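L-amino acid deaminase (Proteus vulgaris, PDB 5HXW) is a membrane-bound flavoprotein that binds FAD and probably catalyses the oxidative deamination of L-amino acids. Local coordinates at residues A[261-266]-A[294-299]; A[302-307]-A[326-331]; A[362-367]-A[387-392]. One frame throughout, in Å; residues are numbered along the deposited sequence.

Overall arrangement
Along the chain from the N terminus, contact 1 is met first, at strand 257-266, and closes a loop of 27 residues by pairing it with the start of strand 293-303. The far end of that strand opens contact 2, which closes a shorter loop through helix 308-311 onto strand 326-329. Contact 3 follows later, setting the start of helix 364-377 against strand 386-396. The three loops follow in series, and none nests within or crosses another. In space, however, strand 386-396 returns beside strand 257-266, so contacts 1 and 3 are neighbours with centres about 7 Å apart. All three contacts reach one large mixed sheet, and contacts 1 and 3 also touch FAD.

Contact 1: A[261-266]-A[294-299]; sequences QSQQLI and ATSPRV. With FAD (flavin-adenine dinucleotide), chain G.
Gln264 and Thr295 mark the tightly packed end, as an antiparallel hydrogen-bonded pair. Gln264 N donates to Thr295 O at 3.0 Å, and Thr295 N returns a bond to Gln264 O. Their side chains run side by side in the same direction, with Gln264 CG 3.7 Å from Thr295 CG2. OG1 of Thr295 lies opposite the backbone N (chi1 177°); the methyl is thereby left for Gln264 while the hydroxyl bonds Phe284 O, a division of labour that suits threonine. Next along, Leu265 and Ala294 form a non-hydrogen-bonded pair on the other face of the sheet, where the small Ala294 CB meets Leu265 CD1 at 4.1 Å.

Past Thr295 the regular pairing ends. Gln263, bent at chi2 (-76°), still packs its amide closely on Ser296, OE1 being 3.3 Å from Ser296 CB. By Gln261 and Val299 the backbones have separated, their CA atoms 6.7 Å apart, and the extended Gln261 spans the distance, carrying NE2 to 2.9 Å from Pro297 O. Both glutamines also touch the C7M methyl of the flavin, at 3.6 Å from Gln261 OE1 and likewise from Gln263 NE2, so this end of the contact lines the FAD pocket. Arg298 turns away to the surface.

Strand 257-266 is flanked by strand 293-303 and strand 386-396. Helix 364-377 packs on Ser262, Gln264 and Ile266, and the Gln264 NE2 group bonds Leu367 O at its first turn; Gln263 instead faces Trp390 and the FAD-binding Tyr80.

Contact 2: A[302-307]-A[326-331]; sequences APVVKE and VHISLN. With 16A (cetyl-trimethyl-ammonium), chain I; 16A (cetyl-trimethyl-ammonium), chain J.
Ala302 and Pro303 pair in parallel with Ile328 and Ser329, joining the two strands of a beta-alpha-beta unit at an edge of the large mixed sheet, close to the protein surface; helix 308-311 lies in the connection. Three backbone bonds make the ladder: Ala302 N to His327 O (2.8 Å), Ser329 N to Ala302 O (3.1 Å) and Val304 N to Ser329 O (2.9 Å). Pro303, which has no N-H, falls between the two donors of its strand and breaks no rung.

On one face the apolar residues gather. Ala302 CB touches Val326 CG1 at 3.9 Å, and Val304, with CG1 anti to its backbone N (chi1 -180°), is left to slant CG2 across Ile328 CG2 at 3.8 Å. The other face carries Pro303 and Ser329; Pro303 CB touches the Asn331 amide, ND2 at 3.8 Å. That amide is fixed by its N-cap role, OD1 accepting from Gln333 N of helix 332-339. A water accepts from Asn331 N at 2.7 Å and also reaches Val304 O, extending the link where the strands end.

Two detergent molecules reveal the chemistry. Ala302, Val326 and Ile328 offer hydrocarbon to the tail of one, whereas Asn331 O lies 3.2 Å from C16 of the other, beside its ammonium head. Carbonyl oxygens here would probably favour a positive charge, and the apolar face is consistent with a surface that accepts lipid-like chains.

Contact 3: A[362-367]-A[387-392]; sequences PDLPEL and IDQWSG. With FAD (flavin-adenine dinucleotide), chain G.
Pro362 and the backbone of strand 386-396 supply the first kind of interaction, a rigid ring laid on peptide groups. Its CB sits 3.6 Å from Trp390 C and its CG 3.6 Å from Gln389 O, while Ser391 CB approaches Pro362 N at 3.7 Å. The compact ring of proline suits this close passage.

Amide-to-aliphatic packing is the second. Gln389, extended beyond CG (chi2 179°), presents its amide to two leucines of the helix, one at each polar end: OE1 meets Leu364 CD2 at 3.3 Å, the chains crossing at about a right angle, and NE2 meets Leu367 CD1 at 3.5 Å as those chains slide past oppositely. NE2 also bonds weakly to Gln264 OE1.

No hydrogen bond crosses between the segments; those nearby belong to each one's own surroundings. Asp363 occupies the N-cap position, and its O receives Leu367 N at 3.1 Å. Trp390 turns away from the helix and bonds Arg78 O through NE1.

Gly392, lacking a side chain, lets the strand pass close to the flavin, its C 3.5 Å from FAD C8M. A helix start thus packs on a strand that has a classic beta bulge at Ile387 and Asp388, opposite Leu265, and borders the FAD pocket.

Contact 1: A[261-266]-A[294-299]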
loop_
_atom_site.group_PDB
_atom_site.type_symbol
_atom_site.label_atom_id
_atom_site.label_comp_id
_atom_site.label_asym_id
_atom_site.label_seq_id
_atom_site.Cartn_x
_atom_site.Cartn_y
_atom_site.Cartn_z
ATOM N N GLN A 261 5.924 6.780 -8.221
ATOM C CA GLN A 261 6.251 7.954 -7.418
ATOM C C GLN A 261 7.620 7.802 -6.769
ATOM O O GLN A 261 7.919 6.781 -6.140
ATOM C CB GLN A 261 5.181 8.212 -6.355
ATOM C CG GLN A 261 5.331 9.553 -5.647
ATOM C CD GLN A 261 4.323 9.757 -4.533
ATOM O OE1 GLN A 261 4.029 8.843 -3.758
ATOM N NE2 GLN A 261 3.790 10.967 -4.446
ATOM N N SER A 262 8.443 8.832 -6.939
ATOM C CA SER A 262 9.755 8.891 -6.315
ATOM C C SER A 262 9.632 9.259 -4.839
ATOM O O SER A 262 8.774 10.061 -4.453
ATOM C CB SER A 262 10.643 9.890 -7.047
ATOM O OG SER A 262 10.840 9.499 -8.393
ATOM N N GLN A 263 10.484 8.640 -4.025
ATOM C CA GLN A 263 10.564 8.909 -2.588
ATOM C C GLN A 263 12.019 9.124 -2.169
ATOM O O GLN A 263 12.942 8.569 -2.779
ATOM C CB GLN A 263 9.973 7.749 -1.781
ATOM C CG GLN A 263 8.501 7.438 -2.023
ATOM C CD GLN A 263 7.548 8.413 -1.353
ATOM O OE1 GLN A 263 7.788 8.884 -0.236
ATOM N NE2 GLN A 263 6.445 8.713 -2.033
ATOM N N GLN A 264 12.214 9.931 -1.127
ATOM C CA GLN A 264 13.540 10.135 -0.539
ATOM C C GLN A 264 13.506 10.197 0.992
ATOM O O GLN A 264 12.454 10.431 1.596
ATOM C CB GLN A 264 14.259 11.352 -1.155
ATOM C CG GLN A 264 13.601 12.702 -0.906
ATOM C CD GLN A 264 14.125 13.815 -1.795
ATOM O OE1 GLN A 264 15.245 13.759 -2.307
ATOM N NE2 GLN A 264 13.311 14.846 -1.973
ATOM N N LEU A 265 14.672 9.969 1.594
ATOM C CA LEU A 265 14.838 9.931 3.041
ATOM C C LEU A 265 16.037 10.788 3.431
ATOM O O LEU A 265 17.142 10.598 2.908
ATOM C CB LEU A 265 15.055 8.488 3.499
ATOM C CG LEU A 265 14.411 8.035 4.809
ATOM C CD1 LEU A 265 13.084 7.337 4.534
ATOM C CD2 LEU A 265 15.361 7.106 5.552
ATOM N N ILE A 266 15.809 11.738 4.336
ATOM C CA ILE A 266 16.871 12.626 4.833
ATOM C C ILE A 266 17.067 12.520 6.345
ATOM O O ILE A 266 16.148 12.135 7.076
ATOM C CB ILE A 266 16.677 14.109 4.409
ATOM C CG1 ILE A 266 15.288 14.634 4.811
ATOM C CG2 ILE A 266 16.951 14.271 2.916
ATOM C CD1 ILE A 266 15.146 16.141 4.775
ATOM N N ALA A 294 11.178 11.351 6.144
ATOM C CA ALA A 294 10.729 10.909 4.827
ATOM C C ALA A 294 10.063 12.077 4.114
ATOM O O ALA A 294 9.223 12.767 4.696
ATOM C CB ALA A 294 9.762 9.743 4.964
ATOM N N THR A 295 10.456 12.306 2.864
ATOM C CA THR A 295 9.886 13.379 2.037
ATOM C C THR A 295 9.730 12.949 0.569
ATOM O O THR A 295 10.506 12.126 0.071
ATOM C CB THR A 295 10.667 14.721 2.187
ATOM O OG1 THR A 295 10.123 15.713 1.305
ATOM C CG2 THR A 295 12.164 14.559 1.916
ATOM N N SER A 296 8.709 13.494 -0.101
ATOM C CA SER A 296 8.410 13.179 -1.508
ATOM C C SER A 296 7.666 14.307 -2.233
ATOM O O SER A 296 7.012 15.127 -1.578
ATOM C CB SER A 296 7.591 11.888 -1.612
ATOM O OG SER A 296 6.287 12.050 -1.078
ATOM N N PRO A 297 7.760 14.348 -3.589
ATOM C CA PRO A 297 6.890 15.229 -4.383
ATOM C C PRO A 297 5.459 14.692 -4.440
ATOM O O PRO A 297 5.227 13.517 -4.133
ATOM C CB PRO A 297 7.516 15.184 -5.784
ATOM C CG PRO A 297 8.878 14.602 -5.604
ATOM C CD PRO A 297 8.749 13.666 -4.446
ATOM N N ARG A 298 4.514 15.548 -4.824
ATOM C CA ARG A 298 3.116 15.135 -4.983
ATOM C C ARG A 298 2.880 14.333 -6.271
ATOM O O ARG A 298 1.930 13.551 -6.343
ATOM C CB ARG A 298 2.157 16.340 -4.896
ATOM C CG ARG A 298 2.064 17.206 -6.144
ATOM C CD ARG A 298 1.059 18.336 -5.984
ATOM N NE ARG A 298 1.698 19.593 -5.588
ATOM C CZ ARG A 298 2.289 20.452 -6.425
ATOM N NH1 ARG A 298 2.832 21.567 -5.951
ATOM N NH2 ARG A 298 2.346 20.205 -7.731
ATOM N N VAL A 299 3.769 14.521 -7.251
ATOM C CA VAL A 299 3.600 14.038 -8.630
ATOM C C VAL A 299 3.610 12.506 -8.756
ATOM O O VAL A 299 4.591 11.845 -8.399
ATOM C CB VAL A 299 4.641 14.693 -9.581
ATOM C CG1 VAL A 299 4.540 14.133 -10.994
ATOM C CG2 VAL A 299 4.466 16.207 -9.609
HETATM P PA FAD G . 3.305 -5.559 -2.339
HETATM O O1A FAD G . 4.007 -5.118 -3.599
HETATM O O2A FAD G . 3.777 -5.015 -1.026
HETATM O O5B FAD G . 3.348 -7.160 -2.263
HETATM C C5B FAD G . 3.113 -7.960 -3.413
HETATM C C4B FAD G . 4.146 -9.068 -3.426
HETATM O O4B FAD G . 3.678 -10.158 -4.216
HETATM C C3B FAD G . 5.457 -8.606 -4.040
HETATM O O3B FAD G . 6.475 -8.797 -3.053
HETATM C C2B FAD G . 5.658 -9.507 -5.249
HETATM O O2B FAD G . 7.019 -9.903 -5.419
HETATM C C1B FAD G . 4.783 -10.704 -4.931
HETATM N N9A FAD G . 4.284 -11.441 -6.114
HETATM C C8A FAD G . 3.627 -10.918 -7.169
HETATM N N7A FAD G . 3.298 -11.875 -8.067
HETATM C C5A FAD G . 3.753 -13.044 -7.583
HETATM C C6A FAD G . 3.743 -14.457 -8.029
HETATM N N6A FAD G . 3.160 -14.788 -9.202
HETATM N N1A FAD G . 4.321 -15.389 -7.228
HETATM C C2A FAD G . 4.895 -15.059 -6.051
HETATM N N3A FAD G . 4.943 -13.792 -5.583
HETATM C C4A FAD G . 4.396 -12.761 -6.289
HETATM N N1 FAD G . 0.296 3.229 1.882
HETATM C C2 FAD G . -0.051 3.872 3.025
HETATM O O2 FAD G . -0.907 3.337 3.760
HETATM N N3 FAD G . 0.489 5.057 3.377
HETATM C C4 FAD G . 1.415 5.682 2.621
HETATM O O4 FAD G . 1.900 6.781 2.984
HETATM C C4X FAD G . 1.853 5.034 1.350
HETATM N N5 FAD G . 2.777 5.584 0.524
HETATM C C5X FAD G . 3.149 4.976 -0.637
HETATM C C6 FAD G . 4.108 5.562 -1.472
HETATM C C7 FAD G . 4.504 4.934 -2.655
HETATM C C7M FAD G . 5.540 5.598 -3.531
HETATM C C8 FAD G . 3.893 3.620 -3.027
HETATM C C8M FAD G . 4.257 2.866 -4.276
HETATM C C9 FAD G . 2.945 3.042 -2.199
HETATM C C9A FAD G . 2.545 3.662 -1.018
HETATM N N10 FAD G . 1.585 3.058 -0.164
HETATM C C10 FAD G . 1.213 3.733 1.021
HETATM C "C1'" FAD G . 0.946 1.789 -0.538
HETATM C "C2'" FAD G . 1.474 0.497 0.042
HETATM O "O2'" FAD G . 2.878 0.400 -0.202
HETATM C "C3'" FAD G . 0.768 -0.634 -0.703
HETATM O "O3'" FAD G . -0.631 -0.345 -0.921
HETATM C "C4'" FAD G . 0.926 -1.977 0.004
HETATM O "O4'" FAD G . 2.317 -2.311 0.179
HETATM C "C5'" FAD G . 0.245 -3.053 -0.824
HETATM O "O5'" FAD G . 0.679 -4.317 -0.352
HETATM P P FAD G . 0.661 -5.595 -1.312
HETATM O O1P FAD G . 1.108 -6.749 -0.461
HETATM O O2P FAD G . -0.679 -5.664 -1.990
HETATM O O3P FAD G . 1.732 -5.255 -2.468
#

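Contact 2: A[302-307]-A[326-331]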
loop_
_atom_site.group_PDB
_atom_site.type_symbol
_atom_site.label_atom_id
_atom_site.label_comp_id
_atom_site.label_asym_id
_atom_site.label_seq_id
_atom_site.Cartn_x
_atom_site.Cartn_y
_atom_site.Cartn_z
ATOM N N ALA A 302 2.115 8.092 -14.328
ATOM C CA ALA A 302 1.460 6.931 -14.935
ATOM C C ALA A 302 2.085 6.604 -16.299
ATOM O O ALA A 302 1.874 7.346 -17.271
ATOM C CB ALA A 302 -0.047 7.144 -15.052
ATOM N N PRO A 303 2.874 5.505 -16.372
ATOM C CA PRO A 303 3.459 5.113 -17.659
ATOM C C PRO A 303 2.419 4.506 -18.595
ATOM O O PRO A 303 1.477 3.855 -18.136
ATOM C CB PRO A 303 4.510 4.069 -17.275
ATOM C CG PRO A 303 4.036 3.500 -15.981
ATOM C CD PRO A 303 3.263 4.584 -15.283
ATOM N N VAL A 304 2.593 4.740 -19.893
ATOM C CA VAL A 304 1.736 4.160 -20.923
ATOM C C VAL A 304 2.069 2.673 -21.053
ATOM O O VAL A 304 3.219 2.314 -21.308
ATOM C CB VAL A 304 1.904 4.882 -22.284
ATOM C CG1 VAL A 304 1.003 4.271 -23.352
ATOM C CG2 VAL A 304 1.608 6.369 -22.149
ATOM N N VAL A 305 1.063 1.826 -20.838
ATOM C CA VAL A 305 1.159 0.380 -21.088
ATOM C C VAL A 305 0.151 -0.041 -22.167
ATOM O O VAL A 305 -0.592 0.803 -22.680
ATOM C CB VAL A 305 0.999 -0.464 -19.793
ATOM C CG1 VAL A 305 2.228 -0.321 -18.902
ATOM C CG2 VAL A 305 -0.282 -0.112 -19.038
ATOM N N LYS A 306 0.134 -1.331 -22.519
ATOM C CA LYS A 306 -0.799 -1.853 -23.529
ATOM C C LYS A 306 -2.254 -1.720 -23.058
ATOM O O LYS A 306 -3.150 -1.467 -23.863
ATOM C CB LYS A 306 -0.453 -3.301 -23.933
ATOM C CG LYS A 306 -0.797 -4.382 -22.911
ATOM C CD LYS A 306 -0.251 -5.745 -23.298
ATOM C CE LYS A 306 -0.401 -6.709 -22.134
ATOM N NZ LYS A 306 0.484 -7.900 -22.242
ATOM N N GLU A 307 -2.450 -1.853 -21.746
ATOM C CA GLU A 307 -3.756 -1.755 -21.098
ATOM C C GLU A 307 -4.361 -0.353 -21.159
ATOM O O GLU A 307 -5.585 -0.204 -21.059
ATOM C CB GLU A 307 -3.661 -2.212 -19.643
ATOM C CG GLU A 307 -3.555 -3.718 -19.453
ATOM C CD GLU A 307 -2.132 -4.269 -19.482
ATOM O OE1 GLU A 307 -1.152 -3.493 -19.591
ATOM O OE2 GLU A 307 -1.993 -5.509 -19.385
ATOM N N VAL A 326 -1.186 13.607 -11.665
ATOM C CA VAL A 326 -0.821 12.516 -12.579
ATOM C C VAL A 326 -0.279 13.027 -13.917
ATOM O O VAL A 326 -0.963 13.758 -14.639
ATOM C CB VAL A 326 -1.947 11.459 -12.745
ATOM C CG1 VAL A 326 -1.661 10.505 -13.899
ATOM C CG2 VAL A 326 -2.091 10.653 -11.466
ATOM N N HIS A 327 0.967 12.647 -14.208
ATOM C CA HIS A 327 1.587 12.859 -15.516
ATOM C C HIS A 327 1.606 11.567 -16.324
ATOM O O HIS A 327 2.014 10.512 -15.824
ATOM C CB HIS A 327 3.016 13.402 -15.382
ATOM C CG HIS A 327 3.087 14.868 -15.083
ATOM N ND1 HIS A 327 3.881 15.381 -14.082
ATOM C CD2 HIS A 327 2.466 15.929 -15.652
ATOM C CE1 HIS A 327 3.746 16.695 -14.043
ATOM N NE2 HIS A 327 2.892 17.053 -14.986
ATOM N N ILE A 328 1.143 11.668 -17.569
ATOM C CA ILE A 328 1.234 10.584 -18.544
ATOM C C ILE A 328 2.671 10.571 -19.067
ATOM O O ILE A 328 3.202 11.610 -19.477
ATOM C CB ILE A 328 0.207 10.758 -19.704
ATOM C CG1 ILE A 328 -1.248 10.825 -19.183
ATOM C CG2 ILE A 328 0.381 9.696 -20.791
ATOM C CD1 ILE A 328 -1.742 9.636 -18.373
ATOM N N SER A 329 3.290 9.395 -19.033
ATOM C CA SER A 329 4.687 9.242 -19.421
ATOM C C SER A 329 4.889 8.086 -20.390
ATOM O O SER A 329 4.290 7.020 -20.238
ATOM C CB SER A 329 5.552 9.049 -18.178
ATOM O OG SER A 329 6.915 8.883 -18.513
ATOM N N LEU A 330 5.737 8.316 -21.389
ATOM C CA LEU A 330 6.145 7.266 -22.313
ATOM C C LEU A 330 7.574 6.840 -22.013
ATOM O O LEU A 330 8.504 7.646 -22.099
ATOM C CB LEU A 330 6.002 7.715 -23.775
ATOM C CG LEU A 330 6.327 6.665 -24.850
ATOM C CD1 LEU A 330 5.193 5.664 -25.020
ATOM C CD2 LEU A 330 6.647 7.331 -26.176
ATOM N N ASN A 331 7.731 5.569 -21.653
ATOM C CA ASN A 331 9.036 4.983 -21.353
ATOM C C ASN A 331 9.099 3.496 -21.722
ATOM O O ASN A 331 8.308 3.021 -22.539
ATOM C CB ASN A 331 9.424 5.234 -19.888
ATOM C CG ASN A 331 8.442 4.625 -18.909
ATOM O OD1 ASN A 331 8.048 3.472 -19.042
ATOM N ND2 ASN A 331 8.046 5.401 -17.913
HETATM C C1 16A I . 0.591 7.904 -32.461
HETATM C C2 16A I . -0.020 6.529 -32.624
HETATM C C3 16A I . 1.033 5.486 -32.977
HETATM C C4 16A I . 0.425 4.089 -32.940
HETATM C C5 16A I . 1.437 3.056 -32.462
HETATM C C6 16A I . 1.024 2.433 -31.120
HETATM C C7 16A I . 1.833 1.170 -30.804
HETATM C C8 16A I . 3.177 1.477 -30.137
HETATM C C9 16A I . 4.343 1.209 -31.097
HETATM C C10 16A I . 5.684 1.170 -30.368
HETATM C C11 16A I . 6.304 2.562 -30.227
HETATM C C12 16A I . 7.639 2.494 -29.495
HETATM C C13 16A I . 7.629 3.329 -28.218
HETATM C C14 16A I . 8.947 3.148 -27.472
HETATM C C15 16A I . 8.950 3.874 -26.129
HETATM C C16 16A I . 10.082 3.362 -25.221
HETATM N N1 16A I . 11.150 4.328 -24.838
HETATM C C17 16A I . 12.057 4.542 -25.966
HETATM C C18 16A I . 10.633 5.637 -24.403
HETATM C C19 16A I . 11.978 3.780 -23.754
HETATM C C1 16A J . -5.514 8.138 -20.739
HETATM C C2 16A J . -4.780 7.185 -19.823
HETATM C C3 16A J . -5.042 7.527 -18.361
HETATM C C4 16A J . -4.161 6.688 -17.443
HETATM C C5 16A J . -3.985 7.358 -16.087
HETATM C C6 16A J . -3.839 6.314 -14.988
HETATM C C7 16A J . -3.901 6.955 -13.608
HETATM C C8 16A J . -3.049 6.177 -12.614
HETATM C C9 16A J . -3.680 6.209 -11.229
HETATM C C10 16A J . -2.807 6.982 -10.244
HETATM C C11 16A J . -3.651 7.807 -9.280
HETATM C C12 16A J . -3.697 7.158 -7.901
HETATM C C13 16A J . -3.110 8.073 -6.832
HETATM C C14 16A J . -2.838 7.295 -5.548
HETATM C C15 16A J . -1.507 7.706 -4.925
HETATM C C16 16A J . -1.572 7.609 -3.394
HETATM N N1 16A J . -0.307 7.294 -2.681
HETATM C C17 16A J . -0.576 7.379 -1.240
HETATM C C18 16A J . 0.166 5.928 -2.943
HETATM C C19 16A J . 0.770 8.255 -2.978
HETATM O O HOH W 1 5.591 4.032 -20.956
#

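Contact 3: A[362-367]-A[387-392]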
loop_
_atom_site.group_PDB
_atom_site.type_symbol
_atom_site.label_atom_id
_atom_site.label_comp_id
_atom_site.label_asym_id
_atom_site.label_seq_id
_atom_site.Cartn_x
_atom_site.Cartn_y
_atom_site.Cartn_z
ATOM N N PRO A 362 14.405 6.156 -9.345
ATOM C CA PRO A 362 13.858 7.451 -8.929
ATOM C C PRO A 362 14.280 8.593 -9.852
ATOM O O PRO A 362 15.419 8.617 -10.337
ATOM C CB PRO A 362 14.461 7.658 -7.535
ATOM C CG PRO A 362 15.650 6.759 -7.482
ATOM C CD PRO A 362 15.236 5.563 -8.279
ATOM N N ASP A 363 13.351 9.516 -10.094
ATOM C CA ASP A 363 13.625 10.744 -10.840
ATOM C C ASP A 363 14.436 11.686 -9.938
ATOM O O ASP A 363 13.892 12.300 -9.009
ATOM C CB ASP A 363 12.304 11.381 -11.300
ATOM C CG ASP A 363 12.496 12.532 -12.289
ATOM O OD1 ASP A 363 13.642 12.946 -12.572
ATOM O OD2 ASP A 363 11.470 13.041 -12.784
ATOM N N LEU A 364 15.738 11.771 -10.212
ATOM C CA LEU A 364 16.681 12.515 -9.357
ATOM C C LEU A 364 16.569 14.051 -9.431
ATOM O O LEU A 364 16.669 14.700 -8.384
ATOM C CB LEU A 364 18.138 12.043 -9.550
ATOM C CG LEU A 364 18.549 10.613 -9.165
ATOM C CD1 LEU A 364 19.991 10.344 -9.564
ATOM C CD2 LEU A 364 18.359 10.324 -7.681
ATOM N N PRO A 365 16.379 14.636 -10.647
ATOM C CA PRO A 365 16.052 16.075 -10.696
ATOM C C PRO A 365 14.751 16.467 -9.983
ATOM O O PRO A 365 14.709 17.519 -9.340
ATOM C CB PRO A 365 15.945 16.359 -12.198
ATOM C CG PRO A 365 16.865 15.371 -12.818
ATOM C CD PRO A 365 16.710 14.126 -11.995
ATOM N N GLU A 366 13.717 15.625 -10.096
ATOM C CA GLU A 366 12.415 15.841 -9.443
ATOM C C GLU A 366 12.536 15.844 -7.915
ATOM O O GLU A 366 11.985 16.729 -7.255
ATOM C CB GLU A 366 11.397 14.786 -9.905
ATOM C CG GLU A 366 9.970 14.941 -9.381
ATOM C CD GLU A 366 9.197 16.061 -10.058
ATOM O OE1 GLU A 366 9.030 16.027 -11.300
ATOM O OE2 GLU A 366 8.743 16.978 -9.340
ATOM N N LEU A 367 13.263 14.859 -7.379
ATOM C CA LEU A 367 13.530 14.738 -5.941
ATOM C C LEU A 367 14.397 15.870 -5.389
ATOM O O LEU A 367 14.244 16.257 -4.228
ATOM C CB LEU A 367 14.180 13.388 -5.614
ATOM C CG LEU A 367 13.323 12.116 -5.613
ATOM C CD1 LEU A 367 14.214 10.886 -5.569
ATOM C CD2 LEU A 367 12.316 12.082 -4.468
ATOM N N ILE A 387 19.886 10.135 2.789
ATOM C CA ILE A 387 20.072 8.731 3.201
ATOM C C ILE A 387 19.744 7.742 2.068
ATOM O O ILE A 387 20.589 6.919 1.704
ATOM C CB ILE A 387 19.294 8.391 4.504
ATOM C CG1 ILE A 387 19.834 9.218 5.682
ATOM C CG2 ILE A 387 19.369 6.897 4.828
ATOM C CD1 ILE A 387 18.879 9.349 6.850
ATOM N N ASP A 388 18.527 7.826 1.524
ATOM C CA ASP A 388 18.059 6.893 0.495
ATOM C C ASP A 388 17.069 7.535 -0.479
ATOM O O ASP A 388 16.261 8.381 -0.087
ATOM C CB ASP A 388 17.431 5.651 1.147
ATOM C CG ASP A 388 17.410 4.429 0.223
ATOM O OD1 ASP A 388 17.887 4.500 -0.935
ATOM O OD2 ASP A 388 16.912 3.375 0.673
ATOM N N GLN A 389 17.152 7.120 -1.744
ATOM C CA GLN A 389 16.262 7.585 -2.814
ATOM C C GLN A 389 15.799 6.400 -3.658
ATOM O O GLN A 389 16.623 5.634 -4.166
ATOM C CB GLN A 389 16.969 8.606 -3.711
ATOM C CG GLN A 389 17.210 9.970 -3.084
ATOM C CD GLN A 389 17.939 10.921 -4.014
ATOM O OE1 GLN A 389 19.055 10.650 -4.452
ATOM N NE2 GLN A 389 17.313 12.051 -4.305
ATOM N N TRP A 390 14.483 6.251 -3.799
ATOM C CA TRP A 390 13.906 5.138 -4.557
ATOM C C TRP A 390 12.639 5.522 -5.331
ATOM O O TRP A 390 12.059 6.593 -5.112
ATOM C CB TRP A 390 13.640 3.942 -3.635
ATOM C CG TRP A 390 12.539 4.174 -2.633
ATOM C CD1 TRP A 390 11.208 3.906 -2.802
ATOM C CD2 TRP A 390 12.674 4.712 -1.312
ATOM N NE1 TRP A 390 10.506 4.250 -1.674
ATOM C CE2 TRP A 390 11.377 4.739 -0.738
ATOM C CE3 TRP A 390 13.763 5.172 -0.552
ATOM C CZ2 TRP A 390 11.135 5.217 0.561
ATOM C CZ3 TRP A 390 13.523 5.646 0.747
ATOM C CH2 TRP A 390 12.215 5.664 1.285
ATOM N N SER A 391 12.236 4.637 -6.244
ATOM C CA SER A 391 10.953 4.723 -6.928
ATOM C C SER A 391 10.009 3.643 -6.393
ATOM O O SER A 391 10.445 2.530 -6.082
ATOM C CB SER A 391 11.150 4.564 -8.430
ATOM O OG SER A 391 9.929 4.733 -9.125
ATOM N N GLY A 392 8.726 3.978 -6.275
ATOM C CA GLY A 392 7.708 3.027 -5.831
ATOM C C GLY A 392 6.597 2.837 -6.850
ATOM O O GLY A 392 5.995 3.820 -7.302
HETATM P PA FAD G . 3.305 -5.559 -2.339
HETATM O O1A FAD G . 4.007 -5.118 -3.599
HETATM O O2A FAD G . 3.777 -5.015 -1.026
HETATM O O5B FAD G . 3.348 -7.160 -2.263
HETATM C C5B FAD G . 3.113 -7.960 -3.413
HETATM C C4B FAD G . 4.146 -9.068 -3.426
HETATM O O4B FAD G . 3.678 -10.158 -4.216
HETATM C C3B FAD G . 5.457 -8.606 -4.040
HETATM O O3B FAD G . 6.475 -8.797 -3.053
HETATM C C2B FAD G . 5.658 -9.507 -5.249
HETATM O O2B FAD G . 7.019 -9.903 -5.419
HETATM C C1B FAD G . 4.783 -10.704 -4.931
HETATM N N9A FAD G . 4.284 -11.441 -6.114
HETATM C C8A FAD G . 3.627 -10.918 -7.169
HETATM N N7A FAD G . 3.298 -11.875 -8.067
HETATM C C5A FAD G . 3.753 -13.044 -7.583
HETATM C C6A FAD G . 3.743 -14.457 -8.029
HETATM N N6A FAD G . 3.160 -14.788 -9.202
HETATM N N1A FAD G . 4.321 -15.389 -7.228
HETATM C C2A FAD G . 4.895 -15.059 -6.051
HETATM N N3A FAD G . 4.943 -13.792 -5.583
HETATM C C4A FAD G . 4.396 -12.761 -6.289
HETATM N N1 FAD G . 0.296 3.229 1.882
HETATM C C2 FAD G . -0.051 3.872 3.025
HETATM O O2 FAD G . -0.907 3.337 3.760
HETATM N N3 FAD G . 0.489 5.057 3.377
HETATM C C4 FAD G . 1.415 5.682 2.621
HETATM O O4 FAD G . 1.900 6.781 2.984
HETATM C C4X FAD G . 1.853 5.034 1.350
HETATM N N5 FAD G . 2.777 5.584 0.524
HETATM C C5X FAD G . 3.149 4.976 -0.637
HETATM C C6 FAD G . 4.108 5.562 -1.472
HETATM C C7 FAD G . 4.504 4.934 -2.655
HETATM C C7M FAD G . 5.540 5.598 -3.531
HETATM C C8 FAD G . 3.893 3.620 -3.027
HETATM C C8M FAD G . 4.257 2.866 -4.276
HETATM C C9 FAD G . 2.945 3.042 -2.199
HETATM C C9A FAD G . 2.545 3.662 -1.018
HETATM N N10 FAD G . 1.585 3.058 -0.164
HETATM C C10 FAD G . 1.213 3.733 1.021
HETATM C "C1'" FAD G . 0.946 1.789 -0.538
HETATM C "C2'" FAD G . 1.474 0.497 0.042
HETATM O "O2'" FAD G . 2.878 0.400 -0.202
HETATM C "C3'" FAD G . 0.768 -0.634 -0.703
HETATM O "O3'" FAD G . -0.631 -0.345 -0.921
HETATM C "C4'" FAD G . 0.926 -1.977 0.004
HETATM O "O4'" FAD G . 2.317 -2.311 0.179
HETATM C "C5'" FAD G . 0.245 -3.053 -0.824
HETATM O "O5'" FAD G . 0.679 -4.317 -0.352
HETATM P P FAD G . 0.661 -5.595 -1.312
HETATM O O1P FAD G . 1.108 -6.749 -0.461
HETATM O O2P FAD G . -0.679 -5.664 -1.990
HETATM O O3P FAD G . 1.732 -5.255 -2.468
#